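Side-chain contacts in rhamnonate dehydratase (Gibberella zeae PH-1, PDB 3FXG), which probably catalyses the magnesium-dependent dehydration of rhamnonate, as a member of the enolase superfamily: residues Val69-Thr74 with Asp137-Asp142; Lys285-Glu288 with Ile294-Pro297; Tyr330-Gln335 with Pro368-Gly373. All coordinates share one frame; numbering follows the deposited sequence.

Contact 1: residues Val69-Thr74 with Asp137-Asp142; sequences VEIEAT and DLALWD
Ile-71, on a strand of the antiparallel sheet, presses onto Ala-139 and Leu-140 of helix 128-148. Both elements belong to the N-terminal domain of the mandelate racemase and muconate lactonizing enzyme type, in which helices pack against one face of a small sheet. The short strand and helix axes approach to 8.1 Å and cross at -43°, and the CA atoms of Ile-71 and Ala-139 are 6.5 Å apart. So close a backbone approach goes with the small methyl of Ala-139. The packing is tightest at the end of Ile-71: its chain is extended beyond CG1 (chi2 176°), which carries CD1 forward until it sits 3.6 Å from Ala-139 CB. The same CD1 meets the branch of Leu-140, which reaches in beside the alanine, with 3.8 Å to Leu-140 CD2. Ile-11 of the neighbouring strand touches both Ile-71 and Leu-140. Two residues back and on the same face of the strand, Val-69 makes a looser contact, its CG1 4.2 Å from Ala-139 CB. The strand's other face carries Glu-70 and Glu-72, each salt-bridged to Arg-15, and Glu-72 is already partly exposed; past the strand end, Thr-74 lies in solvent. Helix 128-148 is also tied to the barrel domain behind it, where Asp-137 OD1 and Trp-141 NE1 both hydrogen-bond to Thr-306 OG1.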
ATOM      1  N   VAL A  69     -35.635  29.807 -11.495  1.00 13.94           N
ATOM      2  CA  VAL A  69     -34.851  30.476 -12.518  1.00 14.32           C
ATOM      3  C   VAL A  69     -35.533  30.304 -13.867  1.00 15.83           C
ATOM      4  O   VAL A  69     -35.980  29.208 -14.207  1.00 15.21           O
ATOM      5  CB  VAL A  69     -33.423  29.889 -12.603  1.00 14.67           C
ATOM      6  CG1 VAL A  69     -32.709  30.425 -13.834  1.00 14.91           C
ATOM      7  CG2 VAL A  69     -32.643  30.238 -11.343  1.00 15.87           C
ATOM      8  N   GLU A  70     -35.629  31.390 -14.625  1.00 15.37           N
ATOM      9  CA  GLU A  70     -36.220  31.335 -15.955  1.00 16.53           C
ATOM     10  C   GLU A  70     -35.172  31.821 -16.946  1.00 15.38           C
ATOM     11  O   GLU A  70     -34.535  32.851 -16.728  1.00 14.85           O
ATOM     12  CB  GLU A  70     -37.455  32.238 -16.068  1.00 17.85           C
ATOM     13  CG  GLU A  70     -38.620  31.887 -15.154  1.00 21.47           C
ATOM     14  CD  GLU A  70     -39.876  32.686 -15.491  1.00 23.80           C
ATOM     15  OE1 GLU A  70     -39.764  33.914 -15.681  1.00 24.45           O
ATOM     16  OE2 GLU A  70     -40.972  32.092 -15.561  1.00 24.77           O
ATOM     17  N   ILE A  71     -34.979  31.071 -18.024  1.00 15.16           N
ATOM     18  CA  ILE A  71     -34.025  31.467 -19.048  1.00 14.88           C
ATOM     19  C   ILE A  71     -34.810  31.580 -20.350  1.00 15.54           C
ATOM     20  O   ILE A  71     -35.379  30.601 -20.825  1.00 16.37           O
ATOM     21  CB  ILE A  71     -32.894  30.430 -19.198  1.00 13.96           C
ATOM     22  CG1 ILE A  71     -32.126  30.316 -17.878  1.00 13.48           C
ATOM     23  CG2 ILE A  71     -31.950  30.844 -20.329  1.00 13.73           C
ATOM     24  CD1 ILE A  71     -31.042  29.244 -17.884  1.00 14.74           C
ATOM     25  N   GLU A  72     -34.858  32.785 -20.905  1.00 16.62           N
ATOM     26  CA  GLU A  72     -35.600  33.019 -22.139  1.00 17.33           C
ATOM     27  C   GLU A  72     -34.675  33.121 -23.338  1.00 16.14           C
ATOM     28  O   GLU A  72     -33.675  33.840 -23.301  1.00 16.84           O
ATOM     29  CB  GLU A  72     -36.427  34.300 -22.026  1.00 18.53           C
ATOM     30  CG  GLU A  72     -37.379  34.513 -23.193  1.00 21.82           C
ATOM     31  CD  GLU A  72     -38.262  35.729 -23.011  1.00 25.31           C
ATOM     32  OE1 GLU A  72     -38.800  35.908 -21.900  1.00 27.55           O
ATOM     33  OE2 GLU A  72     -38.426  36.498 -23.981  1.00 26.77           O
ATOM     34  N   ALA A  73     -35.015  32.392 -24.396  1.00 15.59           N
ATOM     35  CA  ALA A  73     -34.228  32.398 -25.624  1.00 16.52           C
ATOM     36  C   ALA A  73     -34.746  33.494 -26.552  1.00 17.56           C
ATOM     37  O   ALA A  73     -35.832  34.037 -26.337  1.00 17.59           O
ATOM     38  CB  ALA A  73     -34.316  31.036 -26.315  1.00 15.70           C
ATOM     39  N   THR A  74     -33.972  33.806 -27.585  1.00 18.67           N
ATOM     40  CA  THR A  74     -34.340  34.847 -28.539  1.00 20.24           C
ATOM     41  C   THR A  74     -35.607  34.538 -29.338  1.00 21.10           C
ATOM     42  O   THR A  74     -36.173  35.430 -29.969  1.00 21.98           O
ATOM     43  CB  THR A  74     -33.191  35.121 -29.529  1.00 20.49           C
ATOM     44  OG1 THR A  74     -32.770  33.888 -30.127  1.00 21.21           O
ATOM     45  CG2 THR A  74     -32.009  35.751 -28.812  1.00 22.08           C
ATOM     46  N   ASP A 137     -28.348  25.255 -14.746  1.00 11.41           N
ATOM     47  CA  ASP A 137     -28.091  24.191 -15.710  1.00 11.88           C
ATOM     48  C   ASP A 137     -29.384  23.461 -16.051  1.00 11.42           C
ATOM     49  O   ASP A 137     -29.647  23.177 -17.215  1.00 11.85           O
ATOM     50  CB  ASP A 137     -27.073  23.193 -15.146  1.00 11.57           C
ATOM     51  CG  ASP A 137     -26.700  22.109 -16.144  1.00 14.31           C
ATOM     52  OD1 ASP A 137     -26.034  22.424 -17.156  1.00 18.12           O
ATOM     53  OD2 ASP A 137     -27.073  20.939 -15.922  1.00 14.52           O
ATOM     54  N   LEU A 138     -30.184  23.152 -15.033  1.00 11.94           N
ATOM     55  CA  LEU A 138     -31.449  22.458 -15.248  1.00 11.04           C
ATOM     56  C   LEU A 138     -32.391  23.316 -16.095  1.00 13.01           C
ATOM     57  O   LEU A 138     -33.116  22.798 -16.944  1.00 13.20           O
ATOM     58  CB  LEU A 138     -32.102  22.109 -13.903  1.00 11.67           C
ATOM     59  CG  LEU A 138     -31.401  20.998 -13.103  1.00 10.30           C
ATOM     60  CD1 LEU A 138     -32.020  20.868 -11.712  1.00 12.24           C
ATOM     61  CD2 LEU A 138     -31.514  19.680 -13.860  1.00 10.98           C
ATOM     62  N   ALA A 139     -32.375  24.628 -15.872  1.00 11.73           N
ATOM     63  CA  ALA A 139     -33.218  25.528 -16.655  1.00 12.25           C
ATOM     64  C   ALA A 139     -32.747  25.501 -18.107  1.00 10.68           C
ATOM     65  O   ALA A 139     -33.549  25.600 -19.032  1.00 11.77           O
ATOM     66  CB  ALA A 139     -33.145  26.952 -16.098  1.00 11.97           C
ATOM     67  N   LEU A 140     -31.440  25.362 -18.303  1.00 10.55           N
ATOM     68  CA  LEU A 140     -30.884  25.298 -19.646  1.00 11.37           C
ATOM     69  C   LEU A 140     -31.386  24.037 -20.338  1.00 11.68           C
ATOM     70  O   LEU A 140     -31.795  24.082 -21.499  1.00 12.71           O
ATOM     71  CB  LEU A 140     -29.350  25.294 -19.603  1.00 12.65           C
ATOM     72  CG  LEU A 140     -28.657  26.638 -19.363  1.00 14.52           C
ATOM     73  CD1 LEU A 140     -27.158  26.418 -19.203  1.00 14.40           C
ATOM     74  CD2 LEU A 140     -28.935  27.580 -20.537  1.00 13.45           C
ATOM     75  N   TRP A 141     -31.367  22.912 -19.626  1.00 10.84           N
ATOM     76  CA  TRP A 141     -31.838  21.663 -20.214  1.00 11.87           C
ATOM     77  C   TRP A 141     -33.327  21.722 -20.522  1.00 11.03           C
ATOM     78  O   TRP A 141     -33.767  21.202 -21.544  1.00 11.47           O
ATOM     79  CB  TRP A 141     -31.527  20.477 -19.297  1.00 13.23           C
ATOM     80  CG  TRP A 141     -30.103  20.004 -19.441  1.00 12.51           C
ATOM     81  CD1 TRP A 141     -29.054  20.276 -18.608  1.00 15.17           C
ATOM     82  CD2 TRP A 141     -29.575  19.207 -20.505  1.00 13.51           C
ATOM     83  NE1 TRP A 141     -27.903  19.692 -19.088  1.00 13.43           N
ATOM     84  CE2 TRP A 141     -28.195  19.031 -20.252  1.00 13.36           C
ATOM     85  CE3 TRP A 141     -30.134  18.624 -21.650  1.00 13.61           C
ATOM     86  CZ2 TRP A 141     -27.367  18.292 -21.101  1.00 13.61           C
ATOM     87  CZ3 TRP A 141     -29.310  17.890 -22.497  1.00 16.45           C
ATOM     88  CH2 TRP A 141     -27.938  17.731 -22.216  1.00 15.56           C
ATOM     89  N   ASP A 142     -34.098  22.361 -19.644  1.00 10.58           N
ATOM     90  CA  ASP A 142     -35.538  22.498 -19.856  1.00 11.90           C
ATOM     91  C   ASP A 142     -35.745  23.287 -21.150  1.00 11.52           C
ATOM     92  O   ASP A 142     -36.589  22.939 -21.974  1.00 12.07           O
ATOM     93  CB  ASP A 142     -36.178  23.239 -18.672  1.00 11.10           C
ATOM     94  CG  ASP A 142     -37.704  23.258 -18.740  1.00 14.42           C
ATOM     95  OD1 ASP A 142     -38.320  22.174 -18.842  1.00 12.94           O
ATOM     96  OD2 ASP A 142     -38.290  24.362 -18.676  1.00 12.47           O
TER

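Contact 2: residues Lys285-Glu288 with Ile294-Pro297; sequences KLVE and IIQP
Leu-286 and Val-287 meet Ile-295 through aliphatic groups alone, and the flat groups lie to either end of this contact. On the helix side, the carboxylate of Glu-288 is met at OE1 by Lys-285 NZ, which approaches on the syn side 17° out of the carboxylate plane, at 3.0 Å from NZ to OE1. On the strand side, the amide of Gln-296 is held at both its polar atoms: OE1 bonds to Thr-272 OG1, and NE2 to OE1 of Glu-248, a magnesium ligand. That second pair probably helps to orient the metal-binding carboxylate. Between these polar ends, helix 279-287 leans over strand 294-295 as part of a beta-alpha-beta unit of the enolase-type barrel, with strand 270-273 as its first strand. Ile-295 points outward at the helix layer, its side chain about 12 Å from the magnesium ion. With chi1 60°, CG1 sits between backbone N and carbonyl carbon and runs across the helix; CG2 is the branch directed at it, and the extended chi2 (174°) turns CD1 back that way. CG2 lies 4.0 Å from Leu-286 CB, while CD1 comes only loosely to Val-287, 4.4 Å from its CG2. Val-311 and Ala-315 of the next helix, 305-316, also touch Ile-295. Lys-285 NZ forms a second salt bridge with Asp-257 of a neighbouring subunit, and Glu-288 OE2 hydrogen-bonds to Tyr-318 OH of another neighbouring subunit.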
ATOM      1  N   LYS A 285     -14.174  10.614  -5.320  1.00 11.64           N
ATOM      2  CA  LYS A 285     -13.726  10.066  -4.043  1.00 13.47           C
ATOM      3  C   LYS A 285     -14.665   9.002  -3.479  1.00 13.25           C
ATOM      4  O   LYS A 285     -14.224   8.076  -2.798  1.00 12.06           O
ATOM      5  CB  LYS A 285     -13.561  11.188  -3.015  1.00 17.03           C
ATOM      6  CG  LYS A 285     -12.256  11.947  -3.150  1.00 23.92           C
ATOM      7  CD  LYS A 285     -11.088  10.995  -2.944  1.00 27.77           C
ATOM      8  CE  LYS A 285      -9.769  11.726  -2.900  1.00 31.10           C
ATOM      9  NZ  LYS A 285      -8.639  10.775  -2.726  1.00 33.35           N
ATOM     10  N   LEU A 286     -15.959   9.143  -3.741  1.00 11.08           N
ATOM     11  CA  LEU A 286     -16.928   8.173  -3.247  1.00 11.94           C
ATOM     12  C   LEU A 286     -16.838   6.858  -4.013  1.00 11.95           C
ATOM     13  O   LEU A 286     -17.217   5.801  -3.501  1.00 14.36           O
ATOM     14  CB  LEU A 286     -18.347   8.744  -3.332  1.00 10.51           C
ATOM     15  CG  LEU A 286     -18.761   9.654  -2.171  1.00  9.78           C
ATOM     16  CD1 LEU A 286     -17.781  10.815  -2.029  1.00 10.20           C
ATOM     17  CD2 LEU A 286     -20.176  10.162  -2.411  1.00 10.92           C
ATOM     18  N   VAL A 287     -16.338   6.923  -5.241  1.00 11.96           N
ATOM     19  CA  VAL A 287     -16.185   5.726  -6.058  1.00 13.38           C
ATOM     20  C   VAL A 287     -14.838   5.055  -5.778  1.00 12.95           C
ATOM     21  O   VAL A 287     -14.737   3.831  -5.822  1.00 14.91           O
ATOM     22  CB  VAL A 287     -16.303   6.058  -7.565  1.00 14.29           C
ATOM     23  CG1 VAL A 287     -16.033   4.819  -8.403  1.00 14.55           C
ATOM     24  CG2 VAL A 287     -17.701   6.589  -7.862  1.00 14.27           C
ATOM     25  N   GLU A 288     -13.811   5.852  -5.483  1.00 13.23           N
ATOM     26  CA  GLU A 288     -12.486   5.299  -5.189  1.00 14.29           C
ATOM     27  C   GLU A 288     -12.578   4.364  -3.988  1.00 14.00           C
ATOM     28  O   GLU A 288     -13.132   4.727  -2.953  1.00 15.81           O
ATOM     29  CB  GLU A 288     -11.476   6.409  -4.861  1.00 15.47           C
ATOM     30  CG  GLU A 288     -11.280   7.443  -5.952  1.00 18.94           C
ATOM     31  CD  GLU A 288     -10.195   8.453  -5.613  1.00 20.87           C
ATOM     32  OE1 GLU A 288      -9.841   8.584  -4.421  1.00 20.48           O
ATOM     33  OE2 GLU A 288      -9.706   9.127  -6.544  1.00 22.37           O
ATOM     34  N   ILE A 294     -23.827   2.469  -3.310  1.00 10.96           N
ATOM     35  CA  ILE A 294     -24.640   3.386  -4.102  1.00 12.14           C
ATOM     36  C   ILE A 294     -24.261   4.828  -3.784  1.00 11.61           C
ATOM     37  O   ILE A 294     -24.073   5.177  -2.620  1.00 12.23           O
ATOM     38  CB  ILE A 294     -26.150   3.238  -3.781  1.00 12.20           C
ATOM     39  CG1 ILE A 294     -26.613   1.802  -4.013  1.00 14.90           C
ATOM     40  CG2 ILE A 294     -26.966   4.192  -4.655  1.00 13.58           C
ATOM     41  CD1 ILE A 294     -28.078   1.586  -3.667  1.00 15.44           C
ATOM     42  N   ILE A 295     -24.130   5.664  -4.810  1.00 12.30           N
ATOM     43  CA  ILE A 295     -23.844   7.071  -4.563  1.00 12.91           C
ATOM     44  C   ILE A 295     -25.149   7.792  -4.876  1.00 13.61           C
ATOM     45  O   ILE A 295     -25.858   7.428  -5.820  1.00 14.52           O
ATOM     46  CB  ILE A 295     -22.659   7.598  -5.410  1.00 14.06           C
ATOM     47  CG1 ILE A 295     -22.940   7.462  -6.903  1.00 14.54           C
ATOM     48  CG2 ILE A 295     -21.393   6.838  -5.019  1.00 13.84           C
ATOM     49  CD1 ILE A 295     -21.863   8.111  -7.767  1.00 14.93           C
ATOM     50  N   GLN A 296     -25.469   8.810  -4.083  1.00 13.20           N
ATOM     51  CA  GLN A 296     -26.748   9.496  -4.217  1.00 13.91           C
ATOM     52  C   GLN A 296     -26.726  11.018  -4.304  1.00 13.61           C
ATOM     53  O   GLN A 296     -27.147  11.707  -3.374  1.00 14.92           O
ATOM     54  CB  GLN A 296     -27.625   9.073  -3.038  1.00 13.38           C
ATOM     55  CG  GLN A 296     -27.666   7.558  -2.840  1.00 13.92           C
ATOM     56  CD  GLN A 296     -28.182   7.150  -1.470  1.00 17.12           C
ATOM     57  OE1 GLN A 296     -27.593   7.495  -0.441  1.00 15.68           O
ATOM     58  NE2 GLN A 296     -29.285   6.407  -1.449  1.00 16.22           N
ATOM     59  N   PRO A 297     -26.256  11.566  -5.429  1.00 13.87           N
ATOM     60  CA  PRO A 297     -26.224  13.024  -5.547  1.00 13.26           C
ATOM     61  C   PRO A 297     -27.624  13.592  -5.737  1.00 13.99           C
ATOM     62  O   PRO A 297     -28.530  12.884  -6.181  1.00 12.59           O
ATOM     63  CB  PRO A 297     -25.361  13.244  -6.785  1.00 13.68           C
ATOM     64  CG  PRO A 297     -25.724  12.078  -7.639  1.00 15.25           C
ATOM     65  CD  PRO A 297     -25.724  10.927  -6.645  1.00 15.53           C
TER

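Contact 3: residues Tyr330-Gln335 with Pro368-Gly373; sequences YSYHFQ and PIPTKG
Tyr-332 reaches from helix 329-335 to Pro-368 and Pro-370, in the loop that leads to strand 374-376 of the enolase-type barrel. From CB the side chain sets off toward the loop, with CG anti to the carbonyl carbon (chi1 -53°). The first ring atom to meet the loop is CD2, packed 4.1 Å from Pro-368 CG, the two side chains meeting at a slant. Next along the same side, CE2 lies 3.6 Å from Pro-368 O, a carbonyl that approaches the ring obliquely. At the tip, OH turns to a water lying at the ring edge and in its plane. Tyr-332 OH donates a hydrogen bond to this water, 2.5 Å from the water O, and the water in turn donates to Pro-368 O at 2.6 Å. The phenol and the loop carbonyl, too far apart to bond directly, are thus joined by one water, which probably sets the direction of the hydroxyl. Tyr-332 is further covered by Gln-344 and Tyr-346 of strand 344-347 and by Leu-375 of strand 374-376. The loop itself turns sharply here: Pro-370 is the centre of an inverse gamma turn and also begins a type I beta turn, closed by Gly-373 N to Pro-370 O at 2.9 Å. Where that chain bends, Pro-370 CD lies 4.3 Å from Tyr-332 OH.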
ATOM      1  N   TYR A 330     -36.348  16.143 -12.457  1.00 15.70           N
ATOM      2  CA  TYR A 330     -34.944  16.384 -12.768  1.00 15.06           C
ATOM      3  C   TYR A 330     -34.159  15.090 -12.592  1.00 16.41           C
ATOM      4  O   TYR A 330     -33.150  14.866 -13.263  1.00 16.74           O
ATOM      5  CB  TYR A 330     -34.378  17.480 -11.863  1.00 13.81           C
ATOM      6  CG  TYR A 330     -35.183  18.755 -11.923  1.00 14.67           C
ATOM      7  CD1 TYR A 330     -35.561  19.301 -13.150  1.00 15.80           C
ATOM      8  CD2 TYR A 330     -35.595  19.399 -10.758  1.00 14.97           C
ATOM      9  CE1 TYR A 330     -36.334  20.456 -13.216  1.00 15.44           C
ATOM     10  CE2 TYR A 330     -36.369  20.556 -10.814  1.00 15.65           C
ATOM     11  CZ  TYR A 330     -36.735  21.076 -12.045  1.00 16.04           C
ATOM     12  OH  TYR A 330     -37.517  22.203 -12.112  1.00 16.19           O
ATOM     13  N   SER A 331     -34.626  14.237 -11.687  1.00 14.65           N
ATOM     14  CA  SER A 331     -33.971  12.960 -11.458  1.00 16.41           C
ATOM     15  C   SER A 331     -34.619  11.861 -12.299  1.00 14.69           C
ATOM     16  O   SER A 331     -33.938  10.942 -12.750  1.00 14.79           O
ATOM     17  CB  SER A 331     -34.016  12.592  -9.972  1.00 18.93           C
ATOM     18  OG  SER A 331     -35.329  12.708  -9.454  1.00 26.19           O
ATOM     19  N   TYR A 332     -35.927  11.957 -12.532  1.00 14.82           N
ATOM     20  CA  TYR A 332     -36.607  10.937 -13.328  1.00 12.69           C
ATOM     21  C   TYR A 332     -36.013  10.838 -14.729  1.00 12.07           C
ATOM     22  O   TYR A 332     -35.728   9.743 -15.213  1.00 11.83           O
ATOM     23  CB  TYR A 332     -38.111  11.230 -13.443  1.00 14.07           C
ATOM     24  CG  TYR A 332     -38.806  11.448 -12.117  1.00 15.84           C
ATOM     25  CD1 TYR A 332     -38.263  10.950 -10.933  1.00 15.42           C
ATOM     26  CD2 TYR A 332     -40.007  12.158 -12.044  1.00 17.31           C
ATOM     27  CE1 TYR A 332     -38.890  11.155  -9.712  1.00 16.68           C
ATOM     28  CE2 TYR A 332     -40.644  12.366 -10.823  1.00 16.80           C
ATOM     29  CZ  TYR A 332     -40.078  11.863  -9.664  1.00 17.17           C
ATOM     30  OH  TYR A 332     -40.683  12.074  -8.449  1.00 18.89           O
ATOM     31  N   HIS A 333     -35.822  11.982 -15.378  1.00 10.88           N
ATOM     32  CA  HIS A 333     -35.275  11.986 -16.727  1.00 13.13           C
ATOM     33  C   HIS A 333     -33.865  11.416 -16.765  1.00 13.16           C
ATOM     34  O   HIS A 333     -33.452  10.819 -17.759  1.00 11.70           O
ATOM     35  CB  HIS A 333     -35.285  13.403 -17.307  1.00 12.29           C
ATOM     36  CG  HIS A 333     -36.622  13.833 -17.829  1.00 12.72           C
ATOM     37  ND1 HIS A 333     -37.686  14.133 -17.005  1.00 15.64           N
ATOM     38  CD2 HIS A 333     -37.063  14.024 -19.095  1.00 11.42           C
ATOM     39  CE1 HIS A 333     -38.723  14.496 -17.741  1.00 10.45           C
ATOM     40  NE2 HIS A 333     -38.371  14.438 -19.012  1.00 14.95           N
ATOM     41  N   PHE A 334     -33.132  11.597 -15.675  1.00 12.37           N
ATOM     42  CA  PHE A 334     -31.775  11.085 -15.594  1.00 13.83           C
ATOM     43  C   PHE A 334     -31.779   9.575 -15.359  1.00 13.47           C
ATOM     44  O   PHE A 334     -31.135   8.825 -16.091  1.00 12.29           O
ATOM     45  CB  PHE A 334     -31.017  11.782 -14.464  1.00 14.42           C
ATOM     46  CG  PHE A 334     -29.641  11.237 -14.238  1.00 16.78           C
ATOM     47  CD1 PHE A 334     -28.622  11.488 -15.146  1.00 17.08           C
ATOM     48  CD2 PHE A 334     -29.373  10.442 -13.128  1.00 19.33           C
ATOM     49  CE1 PHE A 334     -27.351  10.953 -14.955  1.00 18.80           C
ATOM     50  CE2 PHE A 334     -28.105   9.901 -12.930  1.00 19.79           C
ATOM     51  CZ  PHE A 334     -27.096  10.158 -13.846  1.00 16.79           C
ATOM     52  N   GLN A 335     -32.509   9.134 -14.337  1.00 13.78           N
ATOM     53  CA  GLN A 335     -32.579   7.714 -13.997  1.00 13.60           C
ATOM     54  C   GLN A 335     -33.055   6.802 -15.116  1.00 13.23           C
ATOM     55  O   GLN A 335     -32.603   5.666 -15.237  1.00 13.97           O
ATOM     56  CB  GLN A 335     -33.495   7.490 -12.786  1.00 15.36           C
ATOM     57  CG  GLN A 335     -32.913   7.919 -11.456  1.00 20.44           C
ATOM     58  CD  GLN A 335     -31.472   7.480 -11.285  1.00 21.12           C
ATOM     59  OE1 GLN A 335     -30.568   8.061 -11.882  1.00 20.89           O
ATOM     60  NE2 GLN A 335     -31.251   6.446 -10.476  1.00 20.37           N
ATOM     61  N   PRO A 368     -45.391  14.567 -12.507  1.00 17.85           N
ATOM     62  CA  PRO A 368     -45.721  13.138 -12.534  1.00 17.98           C
ATOM     63  C   PRO A 368     -45.372  12.542 -11.170  1.00 17.63           C
ATOM     64  O   PRO A 368     -44.257  12.716 -10.683  1.00 16.51           O
ATOM     65  CB  PRO A 368     -44.837  12.604 -13.657  1.00 17.54           C
ATOM     66  CG  PRO A 368     -43.626  13.485 -13.569  1.00 19.95           C
ATOM     67  CD  PRO A 368     -44.236  14.859 -13.373  1.00 17.97           C
ATOM     68  N   ILE A 369     -46.322  11.851 -10.552  1.00 17.62           N
ATOM     69  CA  ILE A 369     -46.095  11.272  -9.230  1.00 18.09           C
ATOM     70  C   ILE A 369     -46.266   9.756  -9.202  1.00 16.55           C
ATOM     71  O   ILE A 369     -47.207   9.218  -9.778  1.00 17.46           O
ATOM     72  CB  ILE A 369     -47.043  11.923  -8.197  1.00 19.77           C
ATOM     73  CG1 ILE A 369     -46.740  13.419  -8.103  1.00 21.53           C
ATOM     74  CG2 ILE A 369     -46.876  11.265  -6.833  1.00 20.98           C
ATOM     75  CD1 ILE A 369     -47.750  14.197  -7.293  1.00 25.30           C
ATOM     76  N   PRO A 370     -45.351   9.047  -8.520  1.00 15.51           N
ATOM     77  CA  PRO A 370     -45.411   7.586  -8.430  1.00 13.69           C
ATOM     78  C   PRO A 370     -46.419   7.061  -7.412  1.00 14.16           C
ATOM     79  O   PRO A 370     -46.052   6.390  -6.447  1.00 12.33           O
ATOM     80  CB  PRO A 370     -43.974   7.216  -8.077  1.00 14.23           C
ATOM     81  CG  PRO A 370     -43.589   8.319  -7.158  1.00 13.32           C
ATOM     82  CD  PRO A 370     -44.127   9.555  -7.874  1.00 14.67           C
ATOM     83  N   THR A 371     -47.694   7.365  -7.638  1.00 14.21           N
ATOM     84  CA  THR A 371     -48.761   6.914  -6.747  1.00 17.52           C
ATOM     85  C   THR A 371     -48.821   5.387  -6.648  1.00 15.92           C
ATOM     86  O   THR A 371     -49.288   4.839  -5.647  1.00 16.93           O
ATOM     87  CB  THR A 371     -50.132   7.442  -7.232  1.00 19.43           C
ATOM     88  OG1 THR A 371     -50.167   8.869  -7.093  1.00 24.24           O
ATOM     89  CG2 THR A 371     -51.258   6.844  -6.411  1.00 25.75           C
ATOM     90  N   LYS A 372     -48.348   4.707  -7.688  1.00 16.46           N
ATOM     91  CA  LYS A 372     -48.341   3.245  -7.727  1.00 17.86           C
ATOM     92  C   LYS A 372     -46.937   2.681  -7.506  1.00 15.94           C
ATOM     93  O   LYS A 372     -46.702   1.494  -7.713  1.00 16.15           O
ATOM     94  CB  LYS A 372     -48.866   2.738  -9.073  1.00 19.27           C
ATOM     95  CG  LYS A 372     -50.288   3.156  -9.418  1.00 24.00           C
ATOM     96  CD  LYS A 372     -50.646   2.667 -10.819  1.00 23.58           C
ATOM     97  CE  LYS A 372     -52.045   3.090 -11.227  1.00 24.17           C
ATOM     98  NZ  LYS A 372     -52.195   4.570 -11.278  1.00 23.45           N
ATOM     99  N   GLY A 373     -46.006   3.537  -7.105  1.00 16.75           N
ATOM    100  CA  GLY A 373     -44.648   3.084  -6.853  1.00 15.13           C
ATOM    101  C   GLY A 373     -43.757   3.027  -8.080  1.00 14.79           C
ATOM    102  O   GLY A 373     -42.656   2.472  -8.026  1.00 14.67           O
TER
HETATM  103  O   HOH W   1     -42.814  13.387  -8.584  1.00 28.99           O

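The three contacts follow one another along the chain, each closing before the next opens. Contact 1 belongs to the N-terminal domain; contacts 2 and 3 both lie in the barrel domain. Contact 1 is centred 28 Å from contact 2 and 21 Å from contact 3, and contacts 2 and 3 are also 21 Å apart. Contacts 1 and 3 touch across the domain interface, Leu-138 CD1 packing 3.8 Å from Tyr-330 CG. Contacts 2 and 3 come no nearer than about 6 Å between atoms, but helix 305-316 links them, packing on Ile-295 and Phe-334. The N-terminal domain is thereby seated directly against the barrel that carries the magnesium.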